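Local coordinates for Non-structural polyprotein (Sindbis virus, PDB 4GUA) that joins the nsP2 cysteine protease region to the nsP3 macro and zinc-binding domains in an uncut precursor, and probably cleaves the viral replicase polyprotein, at residues 238-243 / 268-273; 184-189 / 226-231; 351-356 / 377-382. One frame throughout, in Å; residues are numbered along the deposited sequence.

Interaction 1: residues 238-243 / 268-273; sequences FQQCED and KSYGYA
Gln240 lays its side-chain amide over one face of the Tyr270 ring. The two planes are 19° apart, and CD sits off-centre toward the ring's rim. Behind the amide, Gln240 CG adds a CH-pi contact 3.7 Å from the ring centroid, nearly on the ring normal. An extended chain, with CG anti to the backbone N (chi1 -169°), carries the amide out to this face. Both amide ends are tied down, OE1 to Thr303 and NE2 to Thr231, so Thr231 binds both partners of the stack, the amide through its carbonyl and the tyrosine OH through its N-H. The contact belongs to a beta-alpha-beta crossover of a methyltransferase-like Rossmann sheet: helix 237-257 links the parallel neighbours 224-227 and 263-269, and here its first turns meet the chain leaving the second strand. Among the apolar contacts, Ala273 CB lies 3.6 Å from Cys241 SG and 3.7 Å from Phe238 CD2, wedged between sulfur and ring. The polar contacts are slighter. Ala273 N gives Cys241 SG a weak hydrogen bond of 3.4 Å, and an ST turn bends the chain beforehand through Gly271 N to Ser269 OG at 3.1 Å.

Interaction 2: residues 184-189 / 226-231; sequences SEEKIE and FINIGT. With SO4 (sulfate ion), chain G.
Ser184 and Asn228 meet where two neighbouring parallel strands of the methyltransferase-like sheet, 179-183 and 224-227, run out into loops at their C-terminal ends, the end of the sheet where related methyltransferases hold their cofactor. Their CA atoms are 4.7 Å apart. Asn228 ND2 donates to Ser184 OG at 3.3 Å, the hydroxyl lying close to the amide plane. The same OG donates to Glu186 O at 2.8 Å, in the carbonyl plane and on a lone pair, so the serine is gripped as acceptor and donor and ties the start of its loop to the asparagine. The other end of the amide, Asn228 OD1, is held by Tyr306 OH. The Glu186 carboxylate, turned 69° against the amide, approaches ND2 with OE1 only to 3.7 Å. Apolar packing flanks these bonds: Ile229 CD1 lies 4.0 Å from Ser184 CA, and Ile188 CD1 reaches the edge of the Phe226 ring at CE2, 3.5 Å away and near its plane. Farther along the loop a sulfate, probably picked up from the crystallisation solution, is held by Val168 N and by Glu189 N, which donates to its O4 at 2.8 Å.

Interaction 3: residues 351-356 / 377-382; sequences ENIADC and RAIYKR
Ala354 and Ala378 mark the closest backbone approach, their CA atoms 5.5 Å apart, where a single 3-10 turn over residues 353-355 lies against the short helix 375-382. Bonds from Asp355 N to Asn352 O and from Cys356 N to Ile353 O close the turn. Asn352 starts it with an Asx turn: its OD1 accepts from Ala354 N at 3.1 Å, the N-H coming in from well above the carbonyl plane, 70° out of it, rather than along a lone pair. That same oxygen rests on Ala378 CB, 3.4 Å away.

The two alanines allow the close approach, since their methyl groups touch directly, CB to CB at 3.8 Å. On the buried side Ile353 CG2 meets Ile379 CG1 at 4.2 Å, a looser contact between branches.

Toward solvent the chemistry turns ionic. From the last residue of the helix, Arg382 reaches over to Asp355, where OD1 and NH2 form a salt bridge of 2.6 Å; carboxylate and guanidinium planes stand almost perpendicular, at 89°. The bend at chi3 (-75°) turns the guanidinium so that one face lies under Ala354 O, which sits above it and off-centre toward the rim. This carbonyl approaches NE, but the angle is too poor for a hydrogen bond, so the contact is one of oxygen over a cationic face.

The site belongs to the macro domain, whose six-stranded mixed sheet is flanked by helices. Segment 351-356 bridges edge strand 346-349 and inner strand 360-364, and the helix comes next in the chain. Behind the turn, Ile353 packs on Val361 of strand 360-364 and Tyr484 of strand 480-484, while Ile379 reaches Asn363 of strand 360-364 and Val407 of strand 405-410.

In the fold
Interactions 1 and 2 share one sheet: they lie on the neighbouring strands 263-269 and 224-227, with centres about 17 Å apart, and they meet through Thr231, whose backbone bonds to both Tyr270 and Gln240. Interaction 1 is wholly buried and relies on an amide-ring stack and sulfur and methyl packing. Interaction 2 lies past the C-terminal ends of two inner strands, partly buried, where hydrogen bonds of a serine and an amide do more of the work. Interaction 3 belongs to a separate domain with its own sheet, its centre about 46 and 49 Å from those of the other two. Also partly buried, it grades from isoleucine packing inside to an exposed salt bridge.

Interaction 1: residues 238-243 / 268-273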
loop_
_atom_site.group_PDB
_atom_site.type_symbol
_atom_site.label_atom_id
_atom_site.label_comp_id
_atom_site.label_asym_id
_atom_site.label_seq_id
_atom_site.Cartn_x
_atom_site.Cartn_y
_atom_site.Cartn_z
ATOM N N PHE A 238 3.439 11.007 -12.348
ATOM C CA PHE A 238 2.084 10.771 -11.876
ATOM C C PHE A 238 1.124 10.475 -13.024
ATOM O O PHE A 238 0.323 9.540 -12.936
ATOM C CB PHE A 238 1.565 11.972 -11.083
ATOM C CG PHE A 238 0.312 11.675 -10.320
ATOM C CD1 PHE A 238 -0.935 11.830 -10.917
ATOM C CD2 PHE A 238 0.376 11.194 -9.023
ATOM C CE1 PHE A 238 -2.099 11.538 -10.217
ATOM C CE2 PHE A 238 -0.778 10.900 -8.318
ATOM C CZ PHE A 238 -2.019 11.069 -8.917
ATOM N N GLN A 239 1.209 11.248 -14.104
ATOM C CA GLN A 239 0.315 11.050 -15.241
ATOM C C GLN A 239 0.576 9.711 -15.900
ATOM O O GLN A 239 -0.336 9.074 -16.408
ATOM C CB GLN A 239 0.476 12.160 -16.275
ATOM C CG GLN A 239 -0.508 12.070 -17.429
ATOM C CD GLN A 239 -0.601 13.368 -18.212
ATOM O OE1 GLN A 239 0.324 13.736 -18.936
ATOM N NE2 GLN A 239 -1.721 14.069 -18.066
ATOM N N GLN A 240 1.836 9.302 -15.920
ATOM C CA GLN A 240 2.189 8.032 -16.523
ATOM C C GLN A 240 1.574 6.890 -15.718
ATOM O O GLN A 240 1.082 5.921 -16.289
ATOM C CB GLN A 240 3.708 7.881 -16.611
ATOM C CG GLN A 240 4.147 6.712 -17.462
ATOM C CD GLN A 240 5.606 6.775 -17.827
ATOM O OE1 GLN A 240 6.420 7.317 -17.088
ATOM N NE2 GLN A 240 5.949 6.209 -18.971
ATOM N N CYS A 241 1.588 7.011 -14.393
ATOM C CA CYS A 241 0.967 6.002 -13.539
ATOM C C CYS A 241 -0.509 5.895 -13.870
ATOM O O CYS A 241 -1.029 4.792 -14.051
ATOM C CB CYS A 241 1.158 6.333 -12.053
ATOM S SG CYS A 241 2.815 5.953 -11.414
ATOM N N GLU A 242 -1.178 7.046 -13.933
ATOM C CA GLU A 242 -2.590 7.106 -14.285
ATOM C C GLU A 242 -2.869 6.362 -15.589
ATOM O O GLU A 242 -3.707 5.472 -15.624
ATOM C CB GLU A 242 -3.056 8.563 -14.414
ATOM C CG GLU A 242 -3.108 9.337 -13.100
ATOM C CD GLU A 242 -3.640 10.762 -13.279
ATOM O OE1 GLU A 242 -3.074 11.521 -14.096
ATOM O OE2 GLU A 242 -4.631 11.127 -12.603
ATOM N N ASP A 243 -2.148 6.712 -16.651
ATOM C CA ASP A 243 -2.336 6.089 -17.965
ATOM C C ASP A 243 -2.068 4.595 -17.933
ATOM O O ASP A 243 -2.639 3.840 -18.715
ATOM C CB ASP A 243 -1.403 6.721 -19.002
ATOM C CG ASP A 243 -1.833 8.114 -19.406
ATOM O OD1 ASP A 243 -2.997 8.479 -19.154
ATOM O OD2 ASP A 243 -1.005 8.840 -19.987
ATOM N N LYS A 268 5.966 -4.794 -15.486
ATOM C CA LYS A 268 6.496 -3.447 -15.620
ATOM C C LYS A 268 5.483 -2.393 -15.144
ATOM O O LYS A 268 4.295 -2.438 -15.486
ATOM C CB LYS A 268 6.900 -3.183 -17.072
ATOM C CG LYS A 268 7.188 -1.722 -17.357
ATOM C CD LYS A 268 7.598 -1.486 -18.798
ATOM C CE LYS A 268 8.953 -2.097 -19.120
ATOM N NZ LYS A 268 9.338 -1.828 -20.533
ATOM N N SER A 269 5.972 -1.447 -14.350
ATOM C CA SER A 269 5.156 -0.349 -13.859
ATOM C C SER A 269 5.989 0.913 -13.756
ATOM O O SER A 269 7.198 0.896 -13.928
ATOM C CB SER A 269 4.575 -0.660 -12.477
ATOM O OG SER A 269 5.533 -0.436 -11.451
ATOM N N TYR A 270 5.299 2.016 -13.529
ATOM C CA TYR A 270 5.903 3.300 -13.205
ATOM C C TYR A 270 5.813 3.605 -11.699
ATOM O O TYR A 270 5.946 4.743 -11.268
ATOM C CB TYR A 270 5.343 4.364 -14.141
ATOM C CG TYR A 270 5.517 3.883 -15.569
ATOM C CD1 TYR A 270 6.667 4.185 -16.288
ATOM C CD2 TYR A 270 4.568 3.058 -16.170
ATOM C CE1 TYR A 270 6.850 3.719 -17.576
ATOM C CE2 TYR A 270 4.741 2.586 -17.466
ATOM C CZ TYR A 270 5.887 2.916 -18.160
ATOM O OH TYR A 270 6.073 2.451 -19.443
ATOM N N GLY A 271 5.481 2.580 -10.921
ATOM C CA GLY A 271 5.194 2.729 -9.507
ATOM C C GLY A 271 3.686 2.700 -9.388
ATOM O O GLY A 271 3.005 2.429 -10.381
ATOM N N TYR A 272 3.154 2.929 -8.193
ATOM C CA TYR A 272 1.746 3.281 -8.083
ATOM C C TYR A 272 1.612 4.647 -7.414
ATOM O O TYR A 272 1.360 4.737 -6.211
ATOM C CB TYR A 272 1.074 2.229 -7.201
ATOM C CG TYR A 272 1.948 1.845 -6.014
ATOM C CD1 TYR A 272 2.986 0.929 -6.153
ATOM C CD2 TYR A 272 1.755 2.427 -4.766
ATOM C CE1 TYR A 272 3.790 0.595 -5.076
ATOM C CE2 TYR A 272 2.550 2.096 -3.690
ATOM C CZ TYR A 272 3.566 1.183 -3.845
ATOM O OH TYR A 272 4.355 0.860 -2.758
ATOM N N ALA A 273 1.615 5.709 -8.201
ATOM C CA ALA A 273 1.591 7.039 -7.612
ATOM C C ALA A 273 0.163 7.459 -7.315
ATOM O O ALA A 273 -0.131 8.021 -6.266
ATOM C CB ALA A 273 2.274 8.044 -8.523
#

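Interaction 2: residues 184-189 / 226-231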
loop_
_atom_site.group_PDB
_atom_site.type_symbol
_atom_site.label_atom_id
_atom_site.label_comp_id
_atom_site.label_asym_id
_atom_site.label_seq_id
_atom_site.Cartn_x
_atom_site.Cartn_y
_atom_site.Cartn_z
ATOM N N SER A 184 5.371 -9.057 -24.342
ATOM C CA SER A 184 6.289 -7.971 -24.678
ATOM C C SER A 184 6.044 -7.496 -26.105
ATOM O O SER A 184 5.592 -8.275 -26.935
ATOM C CB SER A 184 7.737 -8.473 -24.521
ATOM O OG SER A 184 8.698 -7.484 -24.855
ATOM N N GLU A 185 6.326 -6.228 -26.398
ATOM C CA GLU A 185 6.209 -5.748 -27.776
ATOM C C GLU A 185 7.437 -6.076 -28.634
ATOM O O GLU A 185 7.360 -6.107 -29.865
ATOM C CB GLU A 185 5.947 -4.246 -27.812
ATOM C CG GLU A 185 5.842 -3.725 -29.235
ATOM C CD GLU A 185 5.081 -2.425 -29.360
ATOM O OE1 GLU A 185 4.219 -2.138 -28.498
ATOM O OE2 GLU A 185 5.348 -1.688 -30.333
ATOM N N GLU A 186 8.566 -6.335 -27.986
ATOM C CA GLU A 186 9.814 -6.606 -28.691
ATOM C C GLU A 186 10.349 -7.942 -28.218
ATOM O O GLU A 186 10.157 -8.313 -27.064
ATOM C CB GLU A 186 10.831 -5.479 -28.452
ATOM C CG GLU A 186 10.205 -4.131 -28.080
ATOM C CD GLU A 186 10.038 -3.915 -26.583
ATOM O OE1 GLU A 186 10.160 -4.895 -25.817
ATOM O OE2 GLU A 186 9.745 -2.765 -26.180
ATOM N N LYS A 187 11.009 -8.671 -29.111
ATOM C CA LYS A 187 11.448 -10.022 -28.789
ATOM C C LYS A 187 12.453 -9.971 -27.651
ATOM O O LYS A 187 13.238 -9.037 -27.542
ATOM C CB LYS A 187 12.065 -10.705 -30.012
ATOM C CG LYS A 187 12.468 -12.152 -29.771
ATOM C CD LYS A 187 13.005 -12.799 -31.041
ATOM C CE LYS A 187 13.366 -14.272 -30.837
ATOM N NZ LYS A 187 12.178 -15.151 -30.689
ATOM N N ILE A 188 12.394 -10.971 -26.786
ATOM C CA ILE A 188 13.323 -11.071 -25.676
ATOM C C ILE A 188 14.223 -12.277 -25.866
ATOM O O ILE A 188 13.747 -13.400 -26.018
ATOM C CB ILE A 188 12.568 -11.165 -24.339
ATOM C CG1 ILE A 188 12.057 -9.775 -23.953
ATOM C CG2 ILE A 188 13.460 -11.750 -23.244
ATOM C CD1 ILE A 188 11.314 -9.738 -22.654
ATOM N N GLU A 189 15.530 -12.031 -25.873
ATOM C CA GLU A 189 16.511 -13.093 -26.033
ATOM C C GLU A 189 17.012 -13.596 -24.685
ATOM O O GLU A 189 17.680 -12.876 -23.945
ATOM C CB GLU A 189 17.684 -12.594 -26.879
ATOM C CG GLU A 189 17.288 -12.181 -28.294
ATOM C CD GLU A 189 16.961 -13.368 -29.192
ATOM O OE1 GLU A 189 17.347 -14.509 -28.847
ATOM O OE2 GLU A 189 16.310 -13.159 -30.240
ATOM N N PHE A 226 6.255 -12.733 -17.148
ATOM C CA PHE A 226 6.970 -11.470 -17.243
ATOM C C PHE A 226 6.203 -10.565 -18.211
ATOM O O PHE A 226 6.184 -10.805 -19.418
ATOM C CB PHE A 226 8.397 -11.745 -17.737
ATOM C CG PHE A 226 9.223 -10.513 -17.944
ATOM C CD1 PHE A 226 9.648 -9.756 -16.865
ATOM C CD2 PHE A 226 9.587 -10.115 -19.221
ATOM C CE1 PHE A 226 10.412 -8.615 -17.055
ATOM C CE2 PHE A 226 10.347 -8.974 -19.416
ATOM C CZ PHE A 226 10.761 -8.224 -18.333
ATOM N N ILE A 227 5.562 -9.531 -17.672
ATOM C CA ILE A 227 4.812 -8.572 -18.466
ATOM C C ILE A 227 5.714 -7.381 -18.725
ATOM O O ILE A 227 6.049 -6.642 -17.807
ATOM C CB ILE A 227 3.551 -8.069 -17.715
ATOM C CG1 ILE A 227 2.773 -9.224 -17.083
ATOM C CG2 ILE A 227 2.673 -7.244 -18.640
ATOM C CD1 ILE A 227 2.303 -10.239 -18.077
ATOM N N ASN A 228 6.121 -7.214 -19.975
ATOM C CA ASN A 228 7.038 -6.151 -20.364
ATOM C C ASN A 228 6.363 -4.934 -20.995
ATOM O O ASN A 228 7.044 -4.044 -21.504
ATOM C CB ASN A 228 8.111 -6.709 -21.297
ATOM C CG ASN A 228 9.374 -5.887 -21.288
ATOM O OD1 ASN A 228 9.631 -5.127 -20.355
ATOM N ND2 ASN A 228 10.178 -6.035 -22.332
ATOM N N ILE A 229 5.032 -4.919 -21.001
ATOM C CA ILE A 229 4.270 -3.872 -21.681
ATOM C C ILE A 229 4.309 -2.536 -20.937
ATOM O O ILE A 229 3.960 -2.450 -19.751
ATOM C CB ILE A 229 2.800 -4.271 -21.835
ATOM C CG1 ILE A 229 2.662 -5.594 -22.593
ATOM C CG2 ILE A 229 2.050 -3.182 -22.562
ATOM C CD1 ILE A 229 3.128 -5.543 -24.031
ATOM N N GLY A 230 4.732 -1.497 -21.653
ATOM C CA GLY A 230 4.824 -0.155 -21.107
ATOM C C GLY A 230 3.744 0.791 -21.594
ATOM O O GLY A 230 2.947 0.435 -22.464
ATOM N N THR A 231 3.740 1.997 -21.018
ATOM C CA THR A 231 2.819 3.083 -21.376
ATOM C C THR A 231 3.578 4.373 -21.692
ATOM O O THR A 231 4.541 4.700 -20.999
ATOM C CB THR A 231 1.863 3.370 -20.206
ATOM O OG1 THR A 231 0.948 2.283 -20.064
ATOM C CG2 THR A 231 1.087 4.671 -20.405
HETATM S S SO4 G . 16.963 -8.195 -25.337
HETATM O O1 SO4 G . 17.570 -8.202 -24.010
HETATM O O2 SO4 G . 15.646 -7.567 -25.271
HETATM O O3 SO4 G . 17.808 -7.447 -26.263
HETATM O O4 SO4 G . 16.829 -9.570 -25.807
#

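Interaction 3: residues 351-356 / 377-382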
loop_
_atom_site.group_PDB
_atom_site.type_symbol
_atom_site.label_atom_id
_atom_site.label_comp_id
_atom_site.label_asym_id
_atom_site.label_seq_id
_atom_site.Cartn_x
_atom_site.Cartn_y
_atom_site.Cartn_z
ATOM N N GLU A 351 24.722 -21.441 16.370
ATOM C CA GLU A 351 25.943 -20.823 16.881
ATOM C C GLU A 351 25.661 -19.671 17.847
ATOM O O GLU A 351 24.512 -19.302 18.085
ATOM C CB GLU A 351 26.771 -20.281 15.712
ATOM C CG GLU A 351 27.007 -21.268 14.576
ATOM C CD GLU A 351 28.275 -22.083 14.753
ATOM O OE1 GLU A 351 29.059 -21.786 15.683
ATOM O OE2 GLU A 351 28.489 -23.024 13.958
ATOM N N ASN A 352 26.731 -19.123 18.414
ATOM C CA ASN A 352 26.644 -17.928 19.240
ATOM C C ASN A 352 26.427 -16.707 18.356
ATOM O O ASN A 352 27.227 -16.428 17.461
ATOM C CB ASN A 352 27.923 -17.757 20.062
ATOM C CG ASN A 352 27.901 -16.510 20.925
ATOM O OD1 ASN A 352 26.881 -15.827 21.023
ATOM N ND2 ASN A 352 29.035 -16.201 21.547
ATOM N N ILE A 353 25.350 -15.976 18.609
ATOM C CA ILE A 353 24.966 -14.873 17.738
ATOM C C ILE A 353 26.018 -13.764 17.720
ATOM O O ILE A 353 26.114 -13.011 16.749
ATOM C CB ILE A 353 23.593 -14.285 18.144
ATOM C CG1 ILE A 353 22.969 -13.527 16.972
ATOM C CG2 ILE A 353 23.727 -13.388 19.371
ATOM C CD1 ILE A 353 21.570 -13.011 17.253
ATOM N N ALA A 354 26.817 -13.673 18.778
ATOM C CA ALA A 354 27.857 -12.650 18.847
ATOM C C ALA A 354 28.835 -12.786 17.687
ATOM O O ALA A 354 29.481 -11.815 17.285
ATOM C CB ALA A 354 28.599 -12.736 20.169
ATOM N N ASP A 355 28.932 -13.992 17.142
ATOM C CA ASP A 355 29.878 -14.267 16.067
ATOM C C ASP A 355 29.258 -14.109 14.673
ATOM O O ASP A 355 29.894 -14.424 13.665
ATOM C CB ASP A 355 30.484 -15.667 16.242
ATOM C CG ASP A 355 31.502 -15.731 17.383
ATOM O OD1 ASP A 355 32.320 -14.791 17.506
ATOM O OD2 ASP A 355 31.486 -16.721 18.150
ATOM N N CYS A 356 28.024 -13.622 14.614
ATOM C CA CYS A 356 27.304 -13.538 13.346
ATOM C C CYS A 356 28.056 -12.739 12.273
ATOM O O CYS A 356 28.764 -11.773 12.573
ATOM C CB CYS A 356 25.907 -12.943 13.563
ATOM S SG CYS A 356 25.869 -11.220 14.107
ATOM N N ARG A 377 23.456 -11.138 26.690
ATOM C CA ARG A 377 24.750 -11.305 27.343
ATOM C C ARG A 377 25.877 -11.271 26.316
ATOM O O ARG A 377 26.858 -10.546 26.474
ATOM C CB ARG A 377 24.804 -12.640 28.087
ATOM C CG ARG A 377 26.145 -12.930 28.759
ATOM C CD ARG A 377 26.175 -14.335 29.331
ATOM N NE ARG A 377 27.301 -14.562 30.238
ATOM C CZ ARG A 377 27.211 -14.586 31.569
ATOM N NH1 ARG A 377 26.046 -14.394 32.181
ATOM N NH2 ARG A 377 28.295 -14.807 32.299
ATOM N N ALA A 378 25.724 -12.058 25.256
ATOM C CA ALA A 378 26.742 -12.166 24.217
ATOM C C ALA A 378 26.936 -10.846 23.483
ATOM O O ALA A 378 28.066 -10.430 23.204
ATOM C CB ALA A 378 26.360 -13.256 23.235
ATOM N N ILE A 379 25.824 -10.186 23.188
ATOM C CA ILE A 379 25.851 -8.937 22.443
ATOM C C ILE A 379 26.532 -7.834 23.256
ATOM O O ILE A 379 27.287 -7.026 22.710
ATOM C CB ILE A 379 24.419 -8.535 22.024
ATOM C CG1 ILE A 379 23.843 -9.620 21.112
ATOM C CG2 ILE A 379 24.412 -7.205 21.289
ATOM C CD1 ILE A 379 22.424 -9.387 20.687
ATOM N N TYR A 380 26.286 -7.813 24.562
ATOM C CA TYR A 380 26.915 -6.821 25.428
ATOM C C TYR A 380 28.418 -7.061 25.552
ATOM O O TYR A 380 29.205 -6.115 25.543
ATOM C CB TYR A 380 26.288 -6.831 26.824
ATOM C CG TYR A 380 27.212 -6.297 27.897
ATOM C CD1 TYR A 380 27.402 -4.931 28.061
ATOM C CD2 TYR A 380 27.906 -7.160 28.737
ATOM C CE1 TYR A 380 28.249 -4.439 29.040
ATOM C CE2 TYR A 380 28.756 -6.677 29.716
ATOM C CZ TYR A 380 28.925 -5.314 29.863
ATOM O OH TYR A 380 29.772 -4.823 30.835
ATOM N N LYS A 381 28.819 -8.322 25.681
ATOM C CA LYS A 381 30.231 -8.624 25.842
ATOM C C LYS A 381 31.036 -8.268 24.594
ATOM O O LYS A 381 32.156 -7.774 24.709
ATOM C CB LYS A 381 30.444 -10.092 26.197
ATOM C CG LYS A 381 29.934 -10.451 27.576
ATOM C CD LYS A 381 30.638 -11.654 28.192
ATOM C CE LYS A 381 30.584 -12.886 27.285
ATOM N NZ LYS A 381 31.602 -13.917 27.671
ATOM N N ARG A 382 30.491 -8.529 23.407
ATOM C CA ARG A 382 31.195 -8.152 22.176
ATOM C C ARG A 382 31.017 -6.692 21.727
ATOM O O ARG A 382 31.935 -6.105 21.148
ATOM C CB ARG A 382 30.837 -9.070 21.021
ATOM C CG ARG A 382 31.532 -8.631 19.749
ATOM C CD ARG A 382 31.242 -9.563 18.612
ATOM N NE ARG A 382 31.975 -10.822 18.725
ATOM C CZ ARG A 382 32.818 -11.292 17.809
ATOM N NH1 ARG A 382 33.057 -10.614 16.691
ATOM N NH2 ARG A 382 33.425 -12.453 18.013
#